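Local coordinates for aerobactin synthase IucC (Klebsiella pneumoniae, PDB 6CN7), which probably catalyses the last step of aerobactin synthesis, the ATP-dependent joining of a second acetyl-hydroxylysine to citryl-acetyl-hydroxylysine, yielding an iron-chelating siderophore, at residues A95-M98 with Q99-Y102; R148-G151 with K152-E156; Q199-A202 with R203-V207; P224-W227 with Q228-S232. The protein carries 5 engineered substitutions. All coordinates share one frame; numbering follows the deposited sequence.

Interaction 1: residues A95-M98 with Q99-Y102; sequences AEHM and QDLY
Met98 and Tyr102 lie side by side on one flank of helix 91-114 and point the same way, the thioether lying obliquely beside the phenol ring. Met98 SD comes within 4.0 Å of Tyr102 CE2 and stands 5.2 Å from the ring centroid, 63° off the ring normal, a Met-aromatic approach. With the methionine chain bent at chi2 (-65°), the sulfur lies beside the ring. Leu101 CD2 sits over the centre of one face of the same ring, 3.9 Å above its plane. Around the helix, His97 CD2 comes 4.2 Å from Asp100 OD2, near the imidazole plane; the distance is that of packing, and the carboxylate oxygen finds its hydrogen bond with Thr551 OG1 instead. The backbone bonds from Asp100 N to Glu96 O (3.1 Å) and from Tyr102 N to Met98 O (2.7 Å) belong to the regular i to i+4 pattern of the helix, which sets Met98 and Tyr102 one turn apart. Farther out, Glu96 reaches along an extended chain to a salt bridge with Arg148. Helix 76-87 touches the methionine through Gln77, Leu80 and Met81, while His97 and Leu101 both meet Phe143. The second subunit also comes close: Leu233 of that chain packs on Gln99, and Tyr102 OH makes a weak hydrogen bond with Glu241 of that chain. The whole is typical of an i to i+4 Met-aromatic pair on an alpha helix, here packed against helix 76-87 and touched by the second subunit.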
loop_
_atom_site.group_PDB
_atom_site.type_symbol
_atom_site.label_atom_id
_atom_site.label_comp_id
_atom_site.label_asym_id
_atom_site.label_seq_id
_atom_site.Cartn_x
_atom_site.Cartn_y
_atom_site.Cartn_z
ATOM N N ALA A 95 -3.978 2.900 19.095
ATOM C CA ALA A 95 -3.880 1.946 17.996
ATOM C C ALA A 95 -2.680 2.256 17.111
ATOM O O ALA A 95 -2.031 1.341 16.591
ATOM C CB ALA A 95 -5.170 1.951 17.178
ATOM N N GLU A 96 -2.369 3.541 16.931
ATOM C CA GLU A 96 -1.172 3.916 16.185
ATOM C C GLU A 96 0.083 3.397 16.875
ATOM O O GLU A 96 0.976 2.837 16.229
ATOM C CB GLU A 96 -1.106 5.435 16.030
ATOM C CG GLU A 96 -2.171 6.020 15.120
ATOM C CD GLU A 96 -2.068 7.528 15.004
ATOM O OE1 GLU A 96 -1.111 8.105 15.563
ATOM O OE2 GLU A 96 -2.946 8.136 14.355
ATOM N N HIS A 97 0.170 3.581 18.194
ATOM C CA HIS A 97 1.356 3.155 18.926
ATOM C C HIS A 97 1.421 1.641 19.056
ATOM O O HIS A 97 2.515 1.080 19.186
ATOM C CB HIS A 97 1.381 3.813 20.304
ATOM C CG HIS A 97 1.686 5.279 20.263
ATOM N ND1 HIS A 97 1.235 6.162 21.219
ATOM C CD2 HIS A 97 2.400 6.015 19.379
ATOM C CE1 HIS A 97 1.658 7.380 20.926
ATOM N NE2 HIS A 97 2.366 7.318 19.813
ATOM N N MET A 98 0.272 0.964 19.026
ATOM C CA MET A 98 0.275 -0.495 18.994
ATOM C C MET A 98 1.012 -1.005 17.766
ATOM O O MET A 98 1.885 -1.875 17.865
ATOM C CB MET A 98 -1.160 -1.021 19.010
ATOM C CG MET A 98 -1.820 -0.971 20.363
ATOM S SD MET A 98 -1.028 -2.049 21.567
ATOM C CE MET A 98 -1.975 -1.585 23.015
ATOM N N GLN A 99 0.665 -0.477 16.591
ATOM C CA GLN A 99 1.340 -0.897 15.368
ATOM C C GLN A 99 2.825 -0.574 15.428
ATOM O O GLN A 99 3.664 -1.410 15.070
ATOM C CB GLN A 99 0.679 -0.237 14.159
ATOM C CG GLN A 99 -0.709 -0.782 13.864
ATOM C CD GLN A 99 -1.388 -0.074 12.709
ATOM O OE1 GLN A 99 -0.965 1.003 12.288
ATOM N NE2 GLN A 99 -2.447 -0.682 12.186
ATOM N N ASP A 100 3.174 0.632 15.884
ATOM C CA ASP A 100 4.581 0.954 16.101
ATOM C C ASP A 100 5.197 0.025 17.138
ATOM O O ASP A 100 6.355 -0.388 17.005
ATOM C CB ASP A 100 4.733 2.409 16.539
ATOM C CG ASP A 100 4.316 3.392 15.461
ATOM O OD1 ASP A 100 4.309 3.008 14.273
ATOM O OD2 ASP A 100 3.998 4.551 15.804
ATOM N N LEU A 101 4.436 -0.318 18.181
ATOM C CA LEU A 101 4.941 -1.224 19.207
ATOM C C LEU A 101 5.212 -2.605 18.627
ATOM O O LEU A 101 6.277 -3.190 18.861
ATOM C CB LEU A 101 3.945 -1.310 20.366
ATOM C CG LEU A 101 4.294 -2.230 21.544
ATOM C CD1 LEU A 101 3.607 -1.723 22.800
ATOM C CD2 LEU A 101 3.891 -3.686 21.303
ATOM N N TYR A 102 4.255 -3.151 17.877
ATOM C CA TYR A 102 4.425 -4.496 17.344
ATOM C C TYR A 102 5.424 -4.517 16.197
ATOM O O TYR A 102 6.117 -5.522 15.998
ATOM C CB TYR A 102 3.076 -5.067 16.907
ATOM C CG TYR A 102 2.219 -5.508 18.074
ATOM C CD1 TYR A 102 2.564 -6.623 18.824
ATOM C CD2 TYR A 102 1.070 -4.811 18.431
ATOM C CE1 TYR A 102 1.795 -7.034 19.895
ATOM C CE2 TYR A 102 0.290 -5.217 19.503
ATOM C CZ TYR A 102 0.660 -6.330 20.230
ATOM O OH TYR A 102 -0.105 -6.744 21.298
#

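Interaction 2: residues R148-G151 with K152-E156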
loop_
_atom_site.group_PDB
_atom_site.type_symbol
_atom_site.label_atom_id
_atom_site.label_comp_id
_atom_site.label_asym_id
_atom_site.label_seq_id
_atom_site.Cartn_x
_atom_site.Cartn_y
_atom_site.Cartn_z
ATOM N N ARG A 148 5.045 4.532 10.155
ATOM C CA ARG A 148 3.623 4.665 9.861
ATOM C C ARG A 148 3.274 4.072 8.502
ATOM O O ARG A 148 3.888 4.403 7.485
ATOM C CB ARG A 148 3.222 6.141 9.909
ATOM C CG ARG A 148 1.747 6.405 9.652
ATOM C CD ARG A 148 0.870 5.709 10.679
ATOM N NE ARG A 148 1.283 6.021 12.046
ATOM C CZ ARG A 148 0.957 7.134 12.695
ATOM N NH1 ARG A 148 1.382 7.325 13.937
ATOM N NH2 ARG A 148 0.209 8.060 12.107
ATOM N N GLY A 149 2.277 3.190 8.497
ATOM C CA GLY A 149 1.791 2.575 7.282
ATOM C C GLY A 149 2.570 1.369 6.807
ATOM O O GLY A 149 2.204 0.789 5.776
ATOM N N TRP A 150 3.628 0.967 7.512
ATOM C CA TRP A 150 4.446 -0.177 7.118
ATOM C C TRP A 150 3.976 -1.411 7.880
ATOM O O TRP A 150 4.120 -1.487 9.103
ATOM C CB TRP A 150 5.927 0.087 7.383
ATOM C CG TRP A 150 6.553 1.056 6.425
ATOM C CD1 TRP A 150 5.959 2.140 5.851
ATOM C CD2 TRP A 150 7.893 1.018 5.919
ATOM N NE1 TRP A 150 6.846 2.783 5.024
ATOM C CE2 TRP A 150 8.041 2.115 5.048
ATOM C CE3 TRP A 150 8.983 0.164 6.119
ATOM C CZ2 TRP A 150 9.233 2.381 4.377
ATOM C CZ3 TRP A 150 10.168 0.431 5.453
ATOM C CH2 TRP A 150 10.281 1.531 4.593
ATOM N N GLY A 151 3.410 -2.372 7.154
ATOM C CA GLY A 151 3.079 -3.666 7.710
ATOM C C GLY A 151 4.265 -4.612 7.671
ATOM O O GLY A 151 5.381 -4.249 7.292
ATOM N N LYS A 152 4.004 -5.860 8.069
ATOM C CA LYS A 152 5.072 -6.853 8.144
ATOM C C LYS A 152 5.791 -7.012 6.810
ATOM O O LYS A 152 7.005 -7.247 6.783
ATOM C CB LYS A 152 4.504 -8.195 8.605
ATOM C CG LYS A 152 5.551 -9.274 8.858
ATOM C CD LYS A 152 4.953 -10.462 9.607
ATOM C CE LYS A 152 5.969 -11.578 9.799
ATOM N NZ LYS A 152 6.283 -12.276 8.521
ATOM N N GLU A 153 5.067 -6.882 5.696
ATOM C CA GLU A 153 5.681 -7.052 4.382
ATOM C C GLU A 153 6.676 -5.932 4.091
ATOM O O GLU A 153 7.817 -6.187 3.688
ATOM C CB GLU A 153 4.595 -7.096 3.305
ATOM C CG GLU A 153 5.096 -7.438 1.906
ATOM C CD GLU A 153 5.352 -8.923 1.725
ATOM O OE1 GLU A 153 5.279 -9.668 2.725
ATOM O OE2 GLU A 153 5.621 -9.345 0.579
ATOM N N ALA A 154 6.255 -4.682 4.286
ATOM C CA ALA A 154 7.117 -3.547 3.976
ATOM C C ALA A 154 8.307 -3.482 4.925
ATOM O O ALA A 154 9.420 -3.139 4.509
ATOM C CB ALA A 154 6.311 -2.253 4.032
ATOM N N LEU A 155 8.090 -3.799 6.203
ATOM C CA LEU A 155 9.195 -3.842 7.156
ATOM C C LEU A 155 10.265 -4.828 6.706
ATOM O O LEU A 155 11.458 -4.500 6.675
ATOM C CB LEU A 155 8.673 -4.214 8.544
ATOM C CG LEU A 155 7.749 -3.194 9.218
ATOM C CD1 LEU A 155 7.032 -3.806 10.416
ATOM C CD2 LEU A 155 8.535 -1.964 9.646
ATOM N N GLU A 156 9.857 -6.047 6.349
ATOM C CA GLU A 156 10.830 -7.077 6.003
ATOM C C GLU A 156 11.540 -6.771 4.691
ATOM O O GLU A 156 12.721 -7.106 4.538
ATOM C CB GLU A 156 10.145 -8.441 5.944
ATOM C CG GLU A 156 9.707 -8.930 7.318
ATOM C CD GLU A 156 9.035 -10.291 7.289
ATOM O OE1 GLU A 156 8.915 -10.878 6.193
ATOM O OE2 GLU A 156 8.629 -10.772 8.371
#
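Trp150 meets Ala154 and Leu155 across the start of helix 152-158, and the chain arrives there through Arg148 and Gly149. Arg148 turns from the helix, its side chain touching Ile280 and Tyr281. Gly149 follows with a positive phi, a conformation that bends the chain between the arginine and the tryptophan. Trp150 then directs its indole at the first turn. Ala154 CB lies over one face, 3.8 Å above the ring plane but toward the rim, and is 4.1 Å from Trp150 CG. With CG beside its own backbone N (chi1 -73°), the indole extends along the helix far enough for Trp150 CE3 to come 3.7 Å from Ala154 O. Leu155 flanks it too, its CD2 4.0 Å from Trp150 CB. Trp225 of helix 224-234 also meets the indole, the two ring planes about 35° apart. Gly151 holds the N-cap position, and its carbonyl oxygen takes the first helical hydrogen bond, from Leu155 N, at 3.0 Å and nearly straight (173°). Around the helix from the indole, Lys152 NZ forms a salt bridge with Glu156 OE2 at 2.8 Å, one turn on, while Glu153 bonds Arg157 and also Trp227 NE1 of the second subunit. Apolar and charged contacts thus divide the first turn between them: the indole packs on alanine and leucine, the acidic side chains pair with basic ones, and Glu153 and the backbone of Lys152 both bond across the dimer interface.

Interaction 3: residues Q199-A202 with R203-V207; sequences QEFA and RFNQV
Glu200 folds at chi2 (-77°) and Arg203 at chi3 (68°), and these two bends bring carboxylate and guanidinium side by side on helix 198-210. Arg203 NH2 donates to Glu200 OE1 at 2.5 Å, on the syn side of the carboxylate. A second, weak bond runs from Arg203 NE to Glu200 OE2 at 3.5 Å. The two planes stand 57° apart, a pairing skewed well away from coplanar. Around the helix, Phe201 and Asn205 point the same way, and Asn205 OD1 approaches Phe201 CZ at 3.6 Å, obliquely to the ring. Backbone bonds from Phe204 N to Glu200 O (2.7 Å) and from Asn205 N to Phe201 O (3.0 Å) join the same turns. Glu200 OE1 has another partner in Gly251 N, which ties the salt bridge to the link between strands 244-250 and 252-256; Arg167, from strand 165-174, stands close to both charged groups, its ion pair with the glutamate long and weak. Phe204 meets Phe250 edge-to-face and also touches Leu247, so this helix rests one side on strand 244-250 of the large antiparallel sheet.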
loop_
_atom_site.group_PDB
_atom_site.type_symbol
_atom_site.label_atom_id
_atom_site.label_comp_id
_atom_site.label_asym_id
_atom_site.label_seq_id
_atom_site.Cartn_x
_atom_site.Cartn_y
_atom_site.Cartn_z
ATOM N N GLN A 199 24.888 -4.272 -18.481
ATOM C CA GLN A 199 23.814 -5.117 -18.992
ATOM C C GLN A 199 22.450 -4.495 -18.717
ATOM O O GLN A 199 21.584 -4.458 -19.599
ATOM C CB GLN A 199 23.917 -6.508 -18.366
ATOM C CG GLN A 199 23.227 -7.612 -19.152
ATOM C CD GLN A 199 23.787 -8.986 -18.832
ATOM O OE1 GLN A 199 24.971 -9.133 -18.532
ATOM N NE2 GLN A 199 22.934 -10.003 -18.891
ATOM N N GLU A 200 22.242 -3.994 -17.495
ATOM C CA GLU A 200 20.965 -3.376 -17.147
ATOM C C GLU A 200 20.796 -2.017 -17.815
ATOM O O GLU A 200 19.673 -1.640 -18.170
ATOM C CB GLU A 200 20.848 -3.236 -15.629
ATOM C CG GLU A 200 20.712 -4.558 -14.897
ATOM C CD GLU A 200 19.320 -5.144 -15.010
ATOM O OE1 GLU A 200 18.351 -4.449 -14.636
ATOM O OE2 GLU A 200 19.191 -6.295 -15.477
ATOM N N PHE A 201 21.888 -1.268 -17.986
ATOM C CA PHE A 201 21.802 0.023 -18.660
ATOM C C PHE A 201 21.325 -0.129 -20.099
ATOM O O PHE A 201 20.662 0.767 -20.631
ATOM C CB PHE A 201 23.162 0.722 -18.619
ATOM C CG PHE A 201 23.192 2.039 -19.345
ATOM C CD1 PHE A 201 22.853 3.213 -18.694
ATOM C CD2 PHE A 201 23.570 2.102 -20.677
ATOM C CE1 PHE A 201 22.884 4.426 -19.360
ATOM C CE2 PHE A 201 23.602 3.311 -21.347
ATOM C CZ PHE A 201 23.259 4.473 -20.688
ATOM N N ALA A 202 21.652 -1.251 -20.744
ATOM C CA ALA A 202 21.172 -1.485 -22.103
ATOM C C ALA A 202 19.692 -1.841 -22.105
ATOM O O ALA A 202 18.926 -1.329 -22.929
ATOM C CB ALA A 202 21.992 -2.590 -22.767
ATOM N N ARG A 203 19.274 -2.722 -21.193
ATOM C CA ARG A 203 17.853 -3.008 -21.040
ATOM C C ARG A 203 17.079 -1.737 -20.717
ATOM O O ARG A 203 15.979 -1.518 -21.241
ATOM C CB ARG A 203 17.652 -4.060 -19.949
ATOM C CG ARG A 203 16.226 -4.578 -19.821
ATOM C CD ARG A 203 16.175 -5.840 -18.968
ATOM N NE ARG A 203 16.498 -5.580 -17.566
ATOM C CZ ARG A 203 15.602 -5.291 -16.628
ATOM N NH1 ARG A 203 14.312 -5.218 -16.926
ATOM N NH2 ARG A 203 15.997 -5.075 -15.379
ATOM N N PHE A 204 17.645 -0.882 -19.864
ATOM C CA PHE A 204 16.998 0.383 -19.532
ATOM C C PHE A 204 16.860 1.273 -20.762
ATOM O O PHE A 204 15.812 1.895 -20.976
ATOM C CB PHE A 204 17.793 1.093 -18.435
ATOM C CG PHE A 204 17.266 2.452 -18.078
ATOM C CD1 PHE A 204 16.173 2.589 -17.239
ATOM C CD2 PHE A 204 17.876 3.596 -18.567
ATOM C CE1 PHE A 204 15.692 3.840 -16.902
ATOM C CE2 PHE A 204 17.398 4.851 -18.233
ATOM C CZ PHE A 204 16.307 4.970 -17.399
ATOM N N ASN A 205 17.883 1.299 -21.596
ATOM C CA ASN A 205 17.835 2.111 -22.789
ATOM C C ASN A 205 16.862 1.576 -23.796
ATOM O O ASN A 205 16.161 2.301 -24.438
ATOM C CB ASN A 205 19.211 2.291 -23.357
ATOM C CG ASN A 205 19.604 3.749 -23.448
ATOM O OD1 ASN A 205 20.171 4.316 -22.529
ATOM N ND2 ASN A 205 19.269 4.370 -24.566
ATOM N N GLN A 206 16.761 0.291 -23.882
ATOM C CA GLN A 206 15.801 -0.307 -24.804
ATOM C C GLN A 206 14.380 0.122 -24.459
ATOM O O GLN A 206 13.627 0.580 -25.327
ATOM C CB GLN A 206 15.928 -1.832 -24.778
ATOM C CG GLN A 206 14.996 -2.556 -25.743
ATOM C CD GLN A 206 15.337 -2.287 -27.198
ATOM O OE1 GLN A 206 16.484 -2.436 -27.617
ATOM N NE2 GLN A 206 14.337 -1.885 -27.975
ATOM N N VAL A 207 13.995 -0.019 -23.189
ATOM C CA VAL A 207 12.683 0.452 -22.754
ATOM C C VAL A 207 12.576 1.959 -22.946
ATOM O O VAL A 207 11.514 2.483 -23.305
ATOM C CB VAL A 207 12.430 0.050 -21.288
ATOM C CG1 VAL A 207 11.061 0.540 -20.820
ATOM C CG2 VAL A 207 12.544 -1.459 -21.119
#

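Interaction 4: residues P224-W227 with Q228-S232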
loop_
_atom_site.group_PDB
_atom_site.type_symbol
_atom_site.label_atom_id
_atom_site.label_comp_id
_atom_site.label_asym_id
_atom_site.label_seq_id
_atom_site.Cartn_x
_atom_site.Cartn_y
_atom_site.Cartn_z
ATOM N N PRO A 224 11.065 1.621 -4.244
ATOM C CA PRO A 224 9.897 0.813 -4.639
ATOM C C PRO A 224 8.692 0.997 -3.728
ATOM O O PRO A 224 7.551 0.973 -4.206
ATOM C CB PRO A 224 10.435 -0.626 -4.603
ATOM C CG PRO A 224 11.678 -0.566 -3.783
ATOM C CD PRO A 224 12.255 0.792 -3.997
ATOM N N TRP A 225 8.908 1.178 -2.424
ATOM C CA TRP A 225 7.789 1.463 -1.531
ATOM C C TRP A 225 7.127 2.783 -1.897
ATOM O O TRP A 225 5.895 2.879 -1.940
ATOM C CB TRP A 225 8.255 1.489 -0.076
ATOM C CG TRP A 225 7.116 1.597 0.896
ATOM C CD1 TRP A 225 6.478 0.568 1.530
ATOM C CD2 TRP A 225 6.471 2.798 1.335
ATOM N NE1 TRP A 225 5.480 1.054 2.336
ATOM C CE2 TRP A 225 5.454 2.421 2.235
ATOM C CE3 TRP A 225 6.654 4.156 1.055
ATOM C CZ2 TRP A 225 4.621 3.355 2.858
ATOM C CZ3 TRP A 225 5.830 5.077 1.674
ATOM C CH2 TRP A 225 4.827 4.672 2.565
ATOM N N GLN A 226 7.933 3.813 -2.169
ATOM C CA GLN A 226 7.384 5.100 -2.582
ATOM C C GLN A 226 6.559 4.960 -3.855
ATOM O O GLN A 226 5.464 5.527 -3.958
ATOM C CB GLN A 226 8.521 6.104 -2.782
ATOM C CG GLN A 226 8.071 7.532 -3.066
ATOM C CD GLN A 226 7.563 8.249 -1.832
ATOM O OE1 GLN A 226 7.389 7.646 -0.774
ATOM N NE2 GLN A 226 7.327 9.551 -1.961
ATOM N N TRP A 227 7.065 4.211 -4.838
ATOM C CA TRP A 227 6.298 3.989 -6.061
ATOM C C TRP A 227 5.040 3.182 -5.779
ATOM O O TRP A 227 3.955 3.509 -6.277
ATOM C CB TRP A 227 7.149 3.269 -7.103
ATOM C CG TRP A 227 6.329 2.739 -8.240
ATOM C CD1 TRP A 227 5.996 1.436 -8.476
ATOM C CD2 TRP A 227 5.720 3.504 -9.283
ATOM N NE1 TRP A 227 5.222 1.342 -9.607
ATOM C CE2 TRP A 227 5.039 2.598 -10.122
ATOM C CE3 TRP A 227 5.686 4.866 -9.592
ATOM C CZ2 TRP A 227 4.334 3.013 -11.250
ATOM C CZ3 TRP A 227 4.988 5.276 -10.712
ATOM C CH2 TRP A 227 4.321 4.353 -11.528
ATOM N N GLN A 228 5.173 2.120 -4.986
ATOM C CA GLN A 228 4.062 1.214 -4.731
ATOM C C GLN A 228 2.913 1.930 -4.029
ATOM O O GLN A 228 1.753 1.830 -4.446
ATOM C CB GLN A 228 4.567 0.037 -3.898
ATOM C CG GLN A 228 3.580 -1.085 -3.661
ATOM C CD GLN A 228 4.174 -2.173 -2.788
ATOM O OE1 GLN A 228 3.631 -2.503 -1.734
ATOM N NE2 GLN A 228 5.305 -2.727 -3.215
ATOM N N GLN A 229 3.220 2.676 -2.968
ATOM C CA GLN A 229 2.193 3.222 -2.089
ATOM C C GLN A 229 1.784 4.650 -2.416
ATOM O O GLN A 229 0.638 5.024 -2.144
ATOM C CB GLN A 229 2.672 3.176 -0.634
ATOM C CG GLN A 229 2.974 1.778 -0.128
ATOM C CD GLN A 229 1.792 0.843 -0.270
ATOM O OE1 GLN A 229 0.658 1.205 0.040
ATOM N NE2 GLN A 229 2.050 -0.368 -0.747
ATOM N N LYS A 230 2.674 5.464 -2.980
ATOM C CA LYS A 230 2.416 6.895 -3.112
ATOM C C LYS A 230 2.368 7.352 -4.564
ATOM O O LYS A 230 1.344 7.888 -4.999
ATOM C CB LYS A 230 3.480 7.680 -2.333
ATOM C CG LYS A 230 3.460 7.429 -0.828
ATOM C CD LYS A 230 2.132 7.841 -0.199
ATOM C CE LYS A 230 2.170 7.713 1.312
ATOM N NZ LYS A 230 0.870 8.046 1.953
ATOM N N ILE A 231 3.437 7.153 -5.333
ATOM C CA ILE A 231 3.534 7.796 -6.638
ATOM C C ILE A 231 2.607 7.127 -7.645
ATOM O O ILE A 231 1.924 7.806 -8.420
ATOM C CB ILE A 231 4.999 7.799 -7.107
ATOM C CG1 ILE A 231 5.835 8.654 -6.151
ATOM C CG2 ILE A 231 5.115 8.331 -8.536
ATOM C CD1 ILE A 231 7.308 8.409 -6.237
ATOM N N SER A 232 2.556 5.793 -7.651
ATOM C CA SER A 232 1.676 5.097 -8.585
ATOM C C SER A 232 0.217 5.487 -8.391
ATOM O O SER A 232 -0.594 5.285 -9.301
ATOM C CB SER A 232 1.827 3.585 -8.430
ATOM O OG SER A 232 1.309 3.148 -7.183
#
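Gln228 meets Pro224 through the backbone, its N 2.8 Å from Pro224 O, while its side chain extends to the second subunit, where it packs on Gln229 of that chain. Gln229 reaches over Trp225: its CG lies 3.7 Å from the centroid of the five-membered ring, 21° off the normal, a CH-pi contact over the face. CG beside the backbone N (chi1 -61°) and a further bend at chi2 lay the aliphatic part of the chain across the indole at about a right angle, and the amide beyond it bonds Gln229 of the second subunit. Lys230 runs alongside Trp225, and its N bonds Gln226 O. Across 228-231 helix 224-234 takes a wider, pi-type turn: Gln226 O takes a second donor, Ile231 N, at 2.9 Å, so one carbonyl serves both the i+4 and the i+5 amide. Ile231 CD1 touches Gln226 CG at 3.4 Å, and its other branch, CG2, meets Trp227 CE3 at 3.7 Å; Leu171 of strand 165-174 packs against both the isoleucine and the tryptophan. Ser232 keeps the i+5 spacing, and Trp227 O accepts twice from it, from the backbone N at 3.0 Å and from OG at 2.8 Å, both in the carbonyl plane. The same residue sets CB over the centre of the six-membered ring of Trp227, 3.8 Å from its centroid, a second CH-pi contact. Trp227 also stacks with His169, and Ser232 packs on Glu153 of the second subunit.

Along the chain the four contacts follow one another in order, each within a single local stretch. Interactions 1 and 2 have centres 12 Å apart and touch through the Glu96 to Arg148 salt bridge, which ties helix 91-114 to the loop leading into helix 152-158. Interactions 2 and 4, 13 Å apart, join where Trp150 and Ala154 meet Trp225 of helix 224-234. All three touch the second subunit, so this connected row of helices belongs to the dimer interface. Interaction 3 stands apart on helix 198-210, its centre 22 Å from that of interaction 4. Both its helix and helix 224-234 pack on strand 244-250 of the large antiparallel sheet.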